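Local coordinates for putative periplasmic protein (Wolinella succinogenes, PDB 3KN3) that is a putative periplasmic protein with the two-lobed periplasmic binding protein fold, seen to bind glutathione and possibly serving tungstate uptake, at residues Asn84-Ile88 against Thr198-Phe202. Residues are numbered along the deposited sequence; the frame is centred on the assembly and turned at random.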
loop_
_atom_site.group_PDB
_atom_site.type_symbol
_atom_site.label_atom_id
_atom_site.label_comp_id
_atom_site.label_asym_id
_atom_site.label_seq_id
_atom_site.Cartn_x
_atom_site.Cartn_y
_atom_site.Cartn_z
ATOM N N ASN A 84 4.971 -3.872 -1.895
ATOM C CA ASN A 84 5.489 -2.627 -1.350
ATOM C C ASN A 84 5.129 -2.504 0.125
ATOM O O ASN A 84 4.471 -1.544 0.536
ATOM C CB ASN A 84 4.909 -1.449 -2.137
ATOM C CG ASN A 84 5.552 -0.119 -1.782
ATOM O OD1 ASN A 84 6.686 -0.064 -1.284
ATOM N ND2 ASN A 84 4.832 0.974 -2.065
ATOM N N ASP A 85 5.557 -3.490 0.903
ATOM C CA ASP A 85 5.271 -3.546 2.333
ATOM C C ASP A 85 5.802 -2.331 3.079
ATOM O O ASP A 85 6.766 -1.702 2.650
ATOM C CB ASP A 85 5.893 -4.806 2.945
ATOM C CG ASP A 85 7.407 -4.861 2.758
ATOM O OD1 ASP A 85 7.893 -4.494 1.662
ATOM O OD2 ASP A 85 8.111 -5.278 3.705
ATOM N N PHE A 86 5.175 -2.015 4.205
ATOM C CA PHE A 86 5.640 -0.933 5.068
ATOM C C PHE A 86 6.759 -1.375 6.025
ATOM O O PHE A 86 6.765 -2.500 6.534
ATOM C CB PHE A 86 4.479 -0.353 5.877
ATOM C CG PHE A 86 3.360 0.198 5.035
ATOM C CD1 PHE A 86 2.240 -0.576 4.746
ATOM C CD2 PHE A 86 3.420 1.498 4.539
ATOM C CE1 PHE A 86 1.195 -0.065 3.982
ATOM C CE2 PHE A 86 2.387 2.010 3.766
ATOM C CZ PHE A 86 1.270 1.227 3.487
ATOM N N VAL A 87 7.693 -0.467 6.287
ATOM C CA VAL A 87 8.773 -0.734 7.217
ATOM C C VAL A 87 8.944 0.401 8.227
ATOM O O VAL A 87 8.501 1.521 8.001
ATOM C CB VAL A 87 10.092 -0.996 6.476
ATOM C CG1 VAL A 87 9.967 -2.263 5.621
ATOM C CG2 VAL A 87 10.481 0.208 5.612
ATOM N N ILE A 88 9.565 0.093 9.356
ATOM C CA ILE A 88 9.843 1.096 10.366
ATOM C C ILE A 88 11.314 1.469 10.220
ATOM O O ILE A 88 12.171 0.592 10.140
ATOM C CB ILE A 88 9.545 0.582 11.805
ATOM C CG1 ILE A 88 8.054 0.672 12.130
ATOM C CG2 ILE A 88 10.257 1.432 12.825
ATOM C CD1 ILE A 88 7.205 -0.243 11.369
ATOM N N THR A 198 1.277 -7.424 10.025
ATOM C CA THR A 198 0.505 -6.191 10.090
ATOM C C THR A 198 1.146 -5.034 9.279
ATOM O O THR A 198 0.525 -3.990 9.075
ATOM C CB THR A 198 0.223 -5.795 11.551
ATOM O OG1 THR A 198 -0.783 -4.782 11.591
ATOM C CG2 THR A 198 1.484 -5.299 12.233
ATOM N N LEU A 199 2.375 -5.235 8.802
ATOM C CA LEU A 199 3.061 -4.241 7.971
ATOM C C LEU A 199 2.905 -4.495 6.463
ATOM O O LEU A 199 3.447 -3.763 5.634
ATOM C CB LEU A 199 4.544 -4.178 8.334
ATOM C CG LEU A 199 4.795 -3.565 9.726
ATOM C CD1 LEU A 199 6.269 -3.587 10.083
ATOM C CD2 LEU A 199 4.223 -2.144 9.803
ATOM N N LYS A 200 2.163 -5.530 6.107
ATOM C CA LYS A 200 2.003 -5.862 4.706
ATOM C C LYS A 200 1.073 -4.885 3.989
ATOM O O LYS A 200 0.117 -4.370 4.565
ATOM C CB LYS A 200 1.578 -7.325 4.537
ATOM C CG LYS A 200 2.744 -8.221 4.105
ATOM C CD LYS A 200 3.055 -9.342 5.080
ATOM C CE LYS A 200 2.286 -10.614 4.720
ATOM N NZ LYS A 200 3.073 -11.881 4.920
ATOM N N ASN A 201 1.397 -4.618 2.732
ATOM C CA ASN A 201 0.687 -3.638 1.916
ATOM C C ASN A 201 -0.110 -4.309 0.793
ATOM O O ASN A 201 0.438 -5.095 0.019
ATOM C CB ASN A 201 1.693 -2.669 1.294
ATOM C CG ASN A 201 1.042 -1.375 0.801
ATOM O OD1 ASN A 201 -0.110 -1.076 1.131
ATOM N ND2 ASN A 201 1.793 -0.589 0.030
ATOM N N PHE A 202 -1.396 -3.991 0.689
ATOM C CA PHE A 202 -2.218 -4.591 -0.355
ATOM C C PHE A 202 -2.927 -3.585 -1.248
ATOM O O PHE A 202 -3.480 -2.585 -0.774
ATOM C CB PHE A 202 -3.268 -5.514 0.246
ATOM C CG PHE A 202 -2.699 -6.608 1.081
ATOM C CD1 PHE A 202 -2.398 -7.837 0.520
ATOM C CD2 PHE A 202 -2.473 -6.413 2.431
ATOM C CE1 PHE A 202 -1.881 -8.851 1.285
ATOM C CE2 PHE A 202 -1.950 -7.426 3.199
ATOM C CZ PHE A 202 -1.656 -8.649 2.629
#
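Asn201 turns its side-chain amide back onto the first of two segments, 84-88 and 198-202, that run side by side in opposite directions. With CG anti to the backbone N (chi1 -162°), its ND2 reaches Asn84 O at 2.9 Å. The hydrogen bond is bent (N-H...O angle 144°), with the donor above the carbonyl plane rather than on a lone pair. The other half of the amide, OD1, accepts from His61 NE2, so an asparagine suits this buried place: one planar group donates to backbone and accepts from an imidazole. OD1 also lies 3.3 Å from Phe86 CE1, the ring and amide planes 47° apart. A leucine here would probably leave Asn84 O without this donor and His61 NE2 without its acceptor, freeing the imidazole to turn.

Two residues further along 84-88 and two back along 198-202, Phe86 N gives a hydrogen bond to Leu199 O (2.8 Å). The side chain of Leu199 is apolar, as suits its buried place against Ile88; its CD1 meets Ile88 CD1 at 3.7 Å, the two side chains crossing at about a right angle. Polar ends find partners beside the pair: Asp85 OD1 forms a salt bridge with Arg173, and Asn84 OD1 accepts from Gly174 N.

The start of 84-88, coming from strand 78-82, and loop 198-201, leading to strand 202-208, lie where the chain passes between the two sheets, consistent with a periplasmic binding protein hinge. His61 and Tyr203, which with Asn201 belong to the glutathione site (without that ligand in this chain), lie close to the amide. Phe86 rests on strand 168-172, while Leu199 and Ile88 both touch strand 190-193 and helix 103-113.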